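PDB 5BKE: alpha-ketoglutarate-dependent 2,4-dichlorophenoxyacetate dioxygenase from Bradyrhizobium diazoefficiens, which probably catalyses 2-oxoglutarate-dependent oxidation of aryloxyalkanoate herbicides at a metal centre, which here carries manganese and the cosubstrate analogue N-oxalylglycine. Local coordinates for residues C[64-69]-C[123-128]; C[117-122]-C[213-218]; C[142-147]-C[255-260]; C[167-172]-C[209-214]. All coordinates share one frame; numbering follows the deposited sequence. Where two conformers were deposited one is given.

How the interactions relate
Interactions 2, 3 and 4 are buried, whereas interaction 1 is only partly buried, a loop carboxylate reaching the approach to strand 127-132 partly through water. Interactions 2 and 4 share S213 and S214 and join the same small sheet to neighbouring loops; polar and aromatic groups mix in both. Interaction 3 is more apolar and lies closest to the centre of the chain, between strands of two different sheets. Strand 127-132 of interaction 1 and strand 254-258 of interaction 3 are neighbours in the large sheet. Interactions 2 and 3 both touch N-oxalylglycine, the former also supplying a metal ligand, D117, whose second oxygen bonds to S128 of interaction 1.

Interaction 1 of 4, residues C[64-69]-C[123-128]; sequences QREDAR and IPAKFS
E66 reaches across to A125 with one carboxylate oxygen, and this single side chain carries most of the contact. Its CG stands anti to the backbone N (chi1 -164°) and the chain runs on extended, which carries the carboxylate across to A125. OE2 comes to 3.4 Å from A125 CB and to the same 3.4 Å from A125 N. The approach to the amide is too poorly angled for a hydrogen bond, and the oxygen only packs against the N, CA and CB of A125. The remainder of the carboxylate follows at a greater distance, with E66 CD 4.1 Å from A125 CB.

The real polar link is indirect. A water lies 2.5 Å from E66 OE2 and 2.6 Å from I123 O, donating to both, and thus ties the carboxylate to the backbone just ahead of A125. In the conformer of S118 given, the other oxygen, OE1, is hydrogen-bonded to S118 OG, with a long and weak ion pair to R121 besides. With different partners at its two oxygens, the carboxylate is probably restrained from turning.

The methyl group of A125 also touches T281 and N259, and lies about 5 Å from the side chain of the metal ligand D117, so the contact borders the second shell of the active site. The loop of 64-69 follows helix 52-59 and bonds through the backbone of E66 to T281 on strand 276-281, while 123-128 leads into strand 127-132, which runs between strands 254-258 and 276-281 of the large mixed sheet.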
# COMPACT_ATOMS: atom_id res chain seq x y z
N GLN C 64 -36.21 -7.05 -30.29
CA GLN C 64 -36.98 -7.15 -31.53
C GLN C 64 -36.04 -7.38 -32.71
O GLN C 64 -34.85 -7.09 -32.61
CB GLN C 64 -37.82 -5.88 -31.74
CG GLN C 64 -38.87 -5.65 -30.66
CD GLN C 64 -39.82 -4.50 -30.97
OE1 GLN C 64 -39.68 -3.42 -30.41
NE2 GLN C 64 -40.79 -4.74 -31.86
N ARG C 65 -36.57 -7.92 -33.81
CA ARG C 65 -35.84 -8.05 -35.07
C ARG C 65 -35.33 -6.69 -35.55
O ARG C 65 -36.07 -5.70 -35.53
CB ARG C 65 -36.76 -8.57 -36.19
CG ARG C 65 -37.05 -10.06 -36.22
CD ARG C 65 -38.17 -10.36 -37.23
NE ARG C 65 -38.96 -11.57 -36.93
CZ ARG C 65 -39.95 -11.62 -36.04
NH1 ARG C 65 -40.30 -10.55 -35.32
NH2 ARG C 65 -40.60 -12.77 -35.84
N GLU C 66 -34.08 -6.66 -36.00
CA GLU C 66 -33.59 -5.53 -36.78
C GLU C 66 -34.16 -5.60 -38.20
O GLU C 66 -34.07 -6.65 -38.86
CB GLU C 66 -32.06 -5.49 -36.82
CG GLU C 66 -31.53 -4.14 -37.28
CD GLU C 66 -30.01 -4.07 -37.37
OE1 GLU C 66 -29.41 -4.76 -38.23
OE2 GLU C 66 -29.43 -3.29 -36.59
N ASP C 67 -34.73 -4.49 -38.65
CA ASP C 67 -35.14 -4.31 -40.04
C ASP C 67 -33.93 -4.43 -40.99
O ASP C 67 -33.01 -3.61 -40.96
CB ASP C 67 -35.87 -2.97 -40.21
CG ASP C 67 -36.55 -2.81 -41.58
OD1 ASP C 67 -36.43 -3.69 -42.46
OD2 ASP C 67 -37.21 -1.77 -41.76
N ALA C 68 -33.97 -5.47 -41.82
CA ALA C 68 -32.90 -5.83 -42.75
C ALA C 68 -32.66 -4.83 -43.90
O ALA C 68 -31.55 -4.76 -44.43
CB ALA C 68 -33.13 -7.23 -43.30
N ARG C 69 -33.70 -4.08 -44.29
CA ARG C 69 -33.64 -3.13 -45.41
C ARG C 69 -32.52 -2.09 -45.30
O ARG C 69 -32.32 -1.49 -44.24
CB ARG C 69 -34.99 -2.43 -45.59
CG ARG C 69 -35.86 -3.01 -46.70
CD ARG C 69 -35.75 -2.21 -47.99
NE ARG C 69 -36.47 -0.94 -47.91
CZ ARG C 69 -36.33 0.09 -48.75
NH1 ARG C 69 -35.48 0.03 -49.77
NH2 ARG C 69 -37.05 1.19 -48.56
N ILE C 123 -29.33 3.61 -35.45
CA ILE C 123 -29.42 2.77 -34.26
C ILE C 123 -28.77 1.42 -34.60
O ILE C 123 -29.37 0.61 -35.31
CB ILE C 123 -30.88 2.63 -33.72
CG1 ILE C 123 -31.49 4.01 -33.40
CG2 ILE C 123 -30.88 1.77 -32.47
CD1 ILE C 123 -32.98 4.02 -33.10
N PRO C 124 -27.52 1.19 -34.14
CA PRO C 124 -26.83 -0.05 -34.53
C PRO C 124 -27.34 -1.26 -33.75
O PRO C 124 -27.92 -1.10 -32.67
CB PRO C 124 -25.37 0.25 -34.18
CG PRO C 124 -25.45 1.18 -33.01
CD PRO C 124 -26.68 2.02 -33.24
N ALA C 125 -27.11 -2.45 -34.30
CA ALA C 125 -27.58 -3.72 -33.73
C ALA C 125 -27.12 -3.95 -32.28
O ALA C 125 -26.06 -3.49 -31.88
CB ALA C 125 -27.12 -4.87 -34.60
N LYS C 126 -27.95 -4.66 -31.52
CA LYS C 126 -27.60 -5.15 -30.20
C LYS C 126 -26.88 -6.51 -30.35
O LYS C 126 -25.65 -6.54 -30.44
CB LYS C 126 -28.88 -5.25 -29.35
CG LYS C 126 -28.65 -5.42 -27.86
CD LYS C 126 -29.98 -5.44 -27.12
CE LYS C 126 -29.90 -6.27 -25.85
NZ LYS C 126 -31.20 -6.33 -25.12
N PHE C 127 -27.64 -7.61 -30.43
CA PHE C 127 -27.04 -8.95 -30.55
C PHE C 127 -27.14 -9.49 -31.96
O PHE C 127 -28.15 -9.26 -32.65
CB PHE C 127 -27.69 -9.97 -29.60
CG PHE C 127 -27.57 -9.62 -28.12
CD1 PHE C 127 -26.60 -8.74 -27.64
CD2 PHE C 127 -28.43 -10.23 -27.21
CE1 PHE C 127 -26.51 -8.45 -26.29
CE2 PHE C 127 -28.33 -9.95 -25.84
CZ PHE C 127 -27.38 -9.05 -25.39
N SER C 128 -26.11 -10.22 -32.37
CA SER C 128 -26.15 -11.06 -33.56
C SER C 128 -25.97 -12.53 -33.17
O SER C 128 -25.13 -12.86 -32.33
CB SER C 128 -25.04 -10.67 -34.52
OG SER C 128 -25.18 -9.33 -34.96
O HOH W 1 -30.50 -1.75 -35.00

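Interaction 2 of 4, residues C[117-122]-C[213-218]; sequences DSSFRP and SSHAGK. With MN (manganese (II) ion), chain N; OGA (N-oxalylglycine), chain O.
The hydroxyl of S119 is gripped from two directions: S119 OG forms a 2.8 Å hydrogen bond with S213 OG, and ND1 of H169 bonds to it as well. S213 OG in turn receives the backbone N-H of S116. This network lies beside the facial triad of a 2-oxoglutarate-dependent dioxygenase, two histidines and one carboxylate, built on the double-stranded beta-helix (cupin) fold. D117 supplies the carboxylate, with OD1 2.1 Å from the manganese; H115 and H264 complete the protein ligands. N-oxalylglycine chelates the metal through carboxylate oxygen O1 at 2.0 Å and oxygen O2' at 2.2 Å. The second oxygen of D117, OD2, is hydrogen-bonded to S128 OG, which probably limits rotation of the carboxylate.

Two type I turns, S118 to R121 and S213 to A216, face each other here. F120 and H215 form a T-shaped pair, ring planes at 81° and centroids 5.0 Å apart, with the phenyl edge directed at one face of the imidazole. F120 CG sits between the backbone N and the carbonyl carbon (chi1 54°), a torsion that brings the CD2 side of the ring over the histidine. H215 is steadied separately by a hydrogen bond between ND1 and S174 OG. Replacing H215 by an alanine is likely to leave the F120 edge without a ring to meet and S174 without its imidazole partner. F120 CD2 stands 3.6 Å from H215 CD2, and that same H215 CD2 has S119 OG at 3.1 Å, in the plane of the imidazole.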
# COMPACT_ATOMS: atom_id res chain seq x y z
N ASP C 117 -21.62 -5.23 -36.43
CA ASP C 117 -22.74 -5.34 -37.37
C ASP C 117 -23.64 -4.11 -37.30
O ASP C 117 -23.92 -3.59 -36.20
CB ASP C 117 -23.61 -6.58 -37.10
CG ASP C 117 -22.93 -7.89 -37.45
OD1 ASP C 117 -22.09 -7.94 -38.38
OD2 ASP C 117 -23.27 -8.89 -36.80
N SER C 118 -24.06 -3.69 -38.50
CA SER C 118 -25.01 -2.58 -38.68
C SER C 118 -24.54 -1.27 -38.05
O SER C 118 -25.36 -0.44 -37.63
CB SER C 118 -26.40 -2.97 -38.18
OG SER C 118 -26.98 -3.97 -39.00
N SER C 119 -23.22 -1.07 -37.96
CA SER C 119 -22.67 0.17 -37.44
C SER C 119 -22.95 1.35 -38.40
O SER C 119 -22.85 2.53 -38.01
CB SER C 119 -21.17 0.02 -37.10
OG SER C 119 -20.35 -0.09 -38.25
N PHE C 120 -23.32 1.01 -39.64
CA PHE C 120 -23.82 1.94 -40.68
C PHE C 120 -25.29 2.38 -40.49
O PHE C 120 -25.83 3.08 -41.34
CB PHE C 120 -23.65 1.32 -42.08
CG PHE C 120 -24.27 -0.04 -42.21
CD1 PHE C 120 -25.65 -0.19 -42.42
CD2 PHE C 120 -23.48 -1.19 -42.11
CE1 PHE C 120 -26.22 -1.46 -42.52
CE2 PHE C 120 -24.04 -2.47 -42.22
CZ PHE C 120 -25.42 -2.60 -42.42
N ARG C 121 -25.93 1.94 -39.40
CA ARG C 121 -27.30 2.35 -39.07
C ARG C 121 -27.33 3.34 -37.92
O ARG C 121 -26.53 3.21 -36.98
CB ARG C 121 -28.16 1.15 -38.68
CG ARG C 121 -28.30 0.09 -39.75
CD ARG C 121 -29.35 -0.93 -39.34
NE ARG C 121 -29.34 -2.07 -40.25
CZ ARG C 121 -29.93 -2.10 -41.44
NH1 ARG C 121 -30.61 -1.04 -41.90
NH2 ARG C 121 -29.84 -3.19 -42.19
N PRO C 122 -28.25 4.34 -37.97
CA PRO C 122 -28.33 5.33 -36.88
C PRO C 122 -28.55 4.69 -35.50
O PRO C 122 -28.00 5.17 -34.50
CB PRO C 122 -29.51 6.23 -37.29
CG PRO C 122 -30.21 5.51 -38.39
CD PRO C 122 -29.15 4.71 -39.08
N SER C 213 -14.89 -0.38 -36.44
CA SER C 213 -15.63 -1.03 -37.53
C SER C 213 -15.06 -0.65 -38.89
O SER C 213 -14.66 0.51 -39.11
CB SER C 213 -17.12 -0.65 -37.48
OG SER C 213 -17.89 -1.47 -38.35
N SER C 214 -15.02 -1.64 -39.78
CA SER C 214 -14.65 -1.42 -41.20
C SER C 214 -15.51 -0.34 -41.89
O SER C 214 -15.05 0.32 -42.82
CB SER C 214 -14.74 -2.73 -41.98
OG SER C 214 -16.08 -3.21 -41.98
N HIS C 215 -16.75 -0.18 -41.43
CA HIS C 215 -17.66 0.83 -42.00
C HIS C 215 -17.24 2.28 -41.70
O HIS C 215 -17.58 3.18 -42.45
CB HIS C 215 -19.10 0.56 -41.56
CG HIS C 215 -19.54 -0.86 -41.76
ND1 HIS C 215 -19.40 -1.53 -42.96
CD2 HIS C 215 -20.12 -1.74 -40.91
CE1 HIS C 215 -19.88 -2.75 -42.84
NE2 HIS C 215 -20.32 -2.91 -41.61
N ALA C 216 -16.48 2.48 -40.62
CA ALA C 216 -15.96 3.80 -40.26
C ALA C 216 -14.80 4.22 -41.18
O ALA C 216 -13.71 3.62 -41.16
CB ALA C 216 -15.54 3.84 -38.79
N GLY C 217 -15.07 5.24 -42.00
CA GLY C 217 -14.12 5.68 -43.00
C GLY C 217 -13.51 7.04 -42.77
O GLY C 217 -12.59 7.43 -43.47
N LYS C 218 -14.04 7.78 -41.79
CA LYS C 218 -13.41 9.04 -41.36
C LYS C 218 -13.84 9.43 -39.95
O LYS C 218 -14.88 8.98 -39.45
CB LYS C 218 -13.68 10.18 -42.36
CG LYS C 218 -15.07 10.79 -42.29
CD LYS C 218 -15.19 12.04 -43.16
CE LYS C 218 -14.45 13.24 -42.58
NZ LYS C 218 -14.46 14.38 -43.53
MN MN N . -20.88 -9.43 -39.15
C1 OGA O . -22.07 -11.91 -39.52
C2 OGA O . -20.69 -12.17 -39.87
C4 OGA O . -19.01 -13.90 -40.39
C5 OGA O . -19.09 -15.36 -40.71
O1 OGA O . -22.34 -10.77 -39.06
O2 OGA O . -22.91 -12.83 -39.65
O2' OGA O . -19.95 -11.21 -40.09
O3 OGA O . -19.86 -15.70 -41.64
N1 OGA O . -20.30 -13.44 -39.89
O4 OGA O . -18.40 -16.17 -40.04

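Interaction 3 of 4, residues C[142-147]-C[255-260]; sequences TEFADM and VMWDNR. With OGA (N-oxalylglycine), chain O.
V255 opens the contact with its CG1 methyl, which lies 3.5 Å from F144 CZ at the far end of the phenyl ring. M256 points to the other side of the strand, against L129. W257 then returns to the interface, where a chi1 of 60° tucks CG over its own backbone and turns the indole toward F144. F144 CE2 meets W257 CE3 at 3.3 Å; the two planes are inclined at 56°, with the phenyl rim doing the touching.

The indole is also a wall of the cosubstrate pocket: W257 CZ2 lies at 3.5 Å from O1 of N-oxalylglycine, which comes to the indole edge. T142 grips the other end of the ligand, OG1 donating to O4 at 2.6 Å. With a leucine in place of W257, the indole edge that borders the ligand would be lost and a gap would probably open beside F144, leaving the phenyl free to shift.

D258 closes an Asx turn: its OD1 accepts R260 N at 3.0 Å, from 59° above the carboxylate plane, and uses its syn lone pair for R260 NE in a salt bridge. N259 accepts a weak bond from W257 NE1 on its OD1, which also takes the backbone N-H of D117, linking the indole to the metal-binding loop.

Strand 254-258 runs between strands 42-45 and 127-132 of the large sheet, and strand 142-146 is the middle one of the three-stranded sheet between 244-247 and 262-266, so the F144 cluster packs the two sheets together.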
# COMPACT_ATOMS: atom_id res chain seq x y z
N THR C 142 -14.25 -17.73 -37.46
CA THR C 142 -14.76 -16.42 -37.07
C THR C 142 -14.02 -15.92 -35.84
O THR C 142 -13.92 -16.61 -34.83
CB THR C 142 -16.29 -16.43 -36.87
OG1 THR C 142 -16.91 -16.97 -38.05
CG2 THR C 142 -16.83 -15.00 -36.64
N GLU C 143 -13.46 -14.72 -35.95
CA GLU C 143 -12.65 -14.14 -34.88
C GLU C 143 -13.41 -12.99 -34.23
O GLU C 143 -14.14 -12.26 -34.91
CB GLU C 143 -11.28 -13.68 -35.41
CG GLU C 143 -10.47 -14.80 -36.04
CD GLU C 143 -9.06 -14.43 -36.45
OE1 GLU C 143 -8.69 -13.23 -36.48
OE2 GLU C 143 -8.30 -15.37 -36.77
N PHE C 144 -13.23 -12.86 -32.91
CA PHE C 144 -13.88 -11.86 -32.08
C PHE C 144 -12.83 -11.07 -31.29
O PHE C 144 -11.84 -11.64 -30.81
CB PHE C 144 -14.87 -12.53 -31.13
CG PHE C 144 -15.98 -13.26 -31.83
CD1 PHE C 144 -15.83 -14.60 -32.24
CD2 PHE C 144 -17.19 -12.61 -32.12
CE1 PHE C 144 -16.85 -15.27 -32.91
CE2 PHE C 144 -18.21 -13.28 -32.78
CZ PHE C 144 -18.05 -14.60 -33.19
N ALA C 145 -13.05 -9.77 -31.17
CA ALA C 145 -12.16 -8.90 -30.42
C ALA C 145 -12.94 -8.13 -29.35
O ALA C 145 -14.04 -7.62 -29.61
CB ALA C 145 -11.43 -7.96 -31.35
N ASP C 146 -12.37 -8.07 -28.15
CA ASP C 146 -12.99 -7.44 -26.99
C ASP C 146 -12.63 -5.96 -26.97
O ASP C 146 -11.50 -5.60 -26.61
CB ASP C 146 -12.55 -8.14 -25.69
CG ASP C 146 -13.25 -7.59 -24.44
OD1 ASP C 146 -13.71 -6.42 -24.44
OD2 ASP C 146 -13.33 -8.34 -23.45
N MET C 147 -13.59 -5.12 -27.33
CA MET C 147 -13.39 -3.67 -27.42
C MET C 147 -13.24 -2.93 -26.09
O MET C 147 -12.70 -1.81 -26.06
CB MET C 147 -14.51 -3.03 -28.27
CG MET C 147 -14.50 -3.41 -29.75
SD MET C 147 -12.98 -2.95 -30.62
CE MET C 147 -12.22 -4.56 -30.80
N VAL C 255 -23.02 -19.25 -32.23
CA VAL C 255 -22.22 -18.21 -31.59
C VAL C 255 -23.00 -16.90 -31.66
O VAL C 255 -23.49 -16.51 -32.73
CB VAL C 255 -20.81 -18.08 -32.21
CG1 VAL C 255 -20.00 -17.01 -31.50
CG2 VAL C 255 -20.06 -19.41 -32.12
N MET C 256 -23.15 -16.26 -30.51
CA MET C 256 -23.84 -14.97 -30.42
C MET C 256 -22.96 -13.92 -29.77
O MET C 256 -22.21 -14.22 -28.82
CB MET C 256 -25.19 -15.10 -29.71
CG MET C 256 -25.17 -15.51 -28.26
SD MET C 256 -26.82 -15.72 -27.54
CE MET C 256 -27.57 -14.10 -27.78
N TRP C 257 -23.01 -12.71 -30.29
CA TRP C 257 -22.13 -11.65 -29.83
C TRP C 257 -22.86 -10.33 -29.60
O TRP C 257 -23.88 -10.05 -30.25
CB TRP C 257 -20.92 -11.48 -30.76
CG TRP C 257 -21.25 -11.13 -32.20
CD1 TRP C 257 -21.39 -9.87 -32.72
CD2 TRP C 257 -21.45 -12.04 -33.29
NE1 TRP C 257 -21.68 -9.94 -34.06
CE2 TRP C 257 -21.72 -11.26 -34.44
CE3 TRP C 257 -21.44 -13.44 -33.41
CZ2 TRP C 257 -21.97 -11.82 -35.70
CZ3 TRP C 257 -21.68 -14.01 -34.66
CH2 TRP C 257 -21.95 -13.20 -35.79
N ASP C 258 -22.33 -9.54 -28.67
CA ASP C 258 -22.81 -8.20 -28.43
C ASP C 258 -22.02 -7.24 -29.31
O ASP C 258 -20.82 -7.03 -29.11
CB ASP C 258 -22.72 -7.82 -26.95
CG ASP C 258 -23.39 -6.48 -26.64
OD1 ASP C 258 -23.94 -5.83 -27.57
OD2 ASP C 258 -23.39 -6.08 -25.46
N ASN C 259 -22.73 -6.65 -30.28
CA ASN C 259 -22.11 -5.69 -31.22
C ASN C 259 -21.65 -4.40 -30.53
O ASN C 259 -20.75 -3.72 -31.01
CB ASN C 259 -23.06 -5.38 -32.38
CG ASN C 259 -23.20 -6.55 -33.35
OD1 ASN C 259 -22.25 -6.89 -34.08
ND2 ASN C 259 -24.36 -7.18 -33.35
N ARG C 260 -22.27 -4.12 -29.38
CA ARG C 260 -21.97 -2.92 -28.58
C ARG C 260 -20.61 -2.99 -27.83
O ARG C 260 -20.12 -1.95 -27.36
CB ARG C 260 -23.12 -2.62 -27.60
CG ARG C 260 -24.52 -2.65 -28.24
CD ARG C 260 -25.64 -2.56 -27.21
NE ARG C 260 -25.63 -3.71 -26.31
CZ ARG C 260 -26.47 -3.89 -25.29
NH1 ARG C 260 -27.43 -3.00 -25.02
NH2 ARG C 260 -26.36 -4.98 -24.53
C1 OGA O . -22.07 -11.91 -39.52
C2 OGA O . -20.69 -12.17 -39.87
C4 OGA O . -19.01 -13.90 -40.39
C5 OGA O . -19.09 -15.36 -40.71
O1 OGA O . -22.34 -10.77 -39.06
O2 OGA O . -22.91 -12.83 -39.65
O2' OGA O . -19.95 -11.21 -40.09
O3 OGA O . -19.86 -15.70 -41.64
N1 OGA O . -20.30 -13.44 -39.89
O4 OGA O . -18.40 -16.17 -40.04

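Interaction 4 of 4, residues C[167-172]-C[209-214]; sequences CEHSLM and SLYLSS
H169 meets S213 and Y211 through the outer part of its imidazole. From CB, the ring leaves beside the backbone N (chi1 -68°), a setting that carries its end nearer to 209-214. CD2 has C167 O in the ring plane at 3.7 Å. ND1 bonds to the hydroxyl of S119 and lies 3.9 Å from S213 CB, while CE1 sits closer to that same CB, at 3.7 Å, and meets it with the ring edge.

CE1 also stands over one face of Y211, though loosely, the nearest atom CE1 of Y211 being 4.5 Å away. The two rings are inclined at 39°, and R200 makes a cation-pi contact with the tyrosine. At the tip, NE2 is 2.9 Å from a water that donates to Y211 O at 2.8 Å, so both imidazole nitrogens have polar partners in this buried place.

An inverse gamma turn is centred on Y211, and S170 N-caps helix 171-176, its OG accepting from M172 N at 3.0 Å. The arrangement joins strand 166-169 to the loop beyond strand 208-210, forming second-shell structure, with S213 next to H115, around a facial-triad dioxygenase site.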
# COMPACT_ATOMS: atom_id res chain seq x y z
N CYS C 167 -17.18 9.17 -35.58
CA CYS C 167 -16.88 8.52 -36.87
C CYS C 167 -18.09 8.50 -37.80
O CYS C 167 -19.23 8.41 -37.34
CB CYS C 167 -16.39 7.09 -36.65
SG CYS C 167 -14.94 6.89 -35.58
N GLU C 168 -17.83 8.58 -39.10
CA GLU C 168 -18.85 8.39 -40.14
C GLU C 168 -18.80 6.95 -40.65
O GLU C 168 -17.79 6.51 -41.19
CB GLU C 168 -18.66 9.38 -41.29
CG GLU C 168 -18.80 10.83 -40.86
CD GLU C 168 -18.94 11.84 -42.00
OE1 GLU C 168 -19.22 11.44 -43.16
OE2 GLU C 168 -18.79 13.05 -41.71
N HIS C 169 -19.90 6.22 -40.45
CA HIS C 169 -19.99 4.82 -40.86
C HIS C 169 -20.88 4.67 -42.10
O HIS C 169 -21.99 5.22 -42.15
CB HIS C 169 -20.61 3.97 -39.77
CG HIS C 169 -19.76 3.80 -38.54
ND1 HIS C 169 -19.31 2.57 -38.11
CD2 HIS C 169 -19.34 4.70 -37.61
CE1 HIS C 169 -18.64 2.72 -36.98
NE2 HIS C 169 -18.65 4.00 -36.65
N SER C 170 -20.38 3.91 -43.08
CA SER C 170 -21.12 3.56 -44.28
C SER C 170 -20.61 2.25 -44.86
O SER C 170 -19.40 1.99 -44.86
CB SER C 170 -20.97 4.66 -45.33
OG SER C 170 -21.58 4.29 -46.55
N LEU C 171 -21.54 1.44 -45.40
CA LEU C 171 -21.17 0.27 -46.21
C LEU C 171 -20.27 0.62 -47.39
O LEU C 171 -19.47 -0.22 -47.82
CB LEU C 171 -22.41 -0.49 -46.69
CG LEU C 171 -23.04 -1.44 -45.67
CD1 LEU C 171 -24.50 -1.72 -45.99
CD2 LEU C 171 -22.25 -2.75 -45.55
N MET C 172 -20.36 1.85 -47.87
CA MET C 172 -19.49 2.34 -48.95
C MET C 172 -18.02 2.47 -48.54
O MET C 172 -17.12 2.37 -49.39
CB MET C 172 -20.01 3.68 -49.50
CG MET C 172 -21.42 3.64 -50.09
SD MET C 172 -21.88 5.14 -51.00
CE MET C 172 -22.23 6.31 -49.68
N SER C 209 -15.81 1.35 -24.26
CA SER C 209 -15.24 0.51 -25.31
C SER C 209 -15.04 1.28 -26.60
O SER C 209 -15.74 2.27 -26.88
CB SER C 209 -16.09 -0.75 -25.54
OG SER C 209 -17.41 -0.40 -25.93
N LEU C 210 -14.06 0.82 -27.37
CA LEU C 210 -13.76 1.37 -28.68
C LEU C 210 -14.81 0.91 -29.68
O LEU C 210 -15.03 -0.29 -29.85
CB LEU C 210 -12.36 0.93 -29.13
CG LEU C 210 -11.14 1.52 -28.38
CD1 LEU C 210 -9.85 0.78 -28.71
CD2 LEU C 210 -11.00 3.00 -28.70
N TYR C 211 -15.48 1.86 -30.33
CA TYR C 211 -16.49 1.53 -31.32
C TYR C 211 -15.81 1.53 -32.68
O TYR C 211 -15.89 2.50 -33.44
CB TYR C 211 -17.69 2.48 -31.27
CG TYR C 211 -18.91 2.01 -32.06
CD1 TYR C 211 -18.91 0.78 -32.75
CD2 TYR C 211 -20.06 2.78 -32.10
CE1 TYR C 211 -20.01 0.35 -33.47
CE2 TYR C 211 -21.18 2.36 -32.81
CZ TYR C 211 -21.15 1.15 -33.49
OH TYR C 211 -22.28 0.74 -34.17
N LEU C 212 -15.14 0.43 -32.94
CA LEU C 212 -14.38 0.27 -34.17
C LEU C 212 -15.17 -0.58 -35.15
O LEU C 212 -16.00 -1.40 -34.74
CB LEU C 212 -13.01 -0.32 -33.86
CG LEU C 212 -12.11 0.47 -32.90
CD1 LEU C 212 -10.81 -0.29 -32.68
CD2 LEU C 212 -11.84 1.88 -33.40
N SER C 213 -14.89 -0.38 -36.44
CA SER C 213 -15.63 -1.03 -37.53
C SER C 213 -15.06 -0.65 -38.89
O SER C 213 -14.66 0.51 -39.11
CB SER C 213 -17.12 -0.65 -37.48
OG SER C 213 -17.89 -1.47 -38.35
N SER C 214 -15.02 -1.64 -39.78
CA SER C 214 -14.65 -1.42 -41.20
C SER C 214 -15.51 -0.34 -41.89
O SER C 214 -15.05 0.32 -42.82
CB SER C 214 -14.74 -2.73 -41.98
OG SER C 214 -16.08 -3.21 -41.98
O HOH W 2 -17.51 4.72 -34.04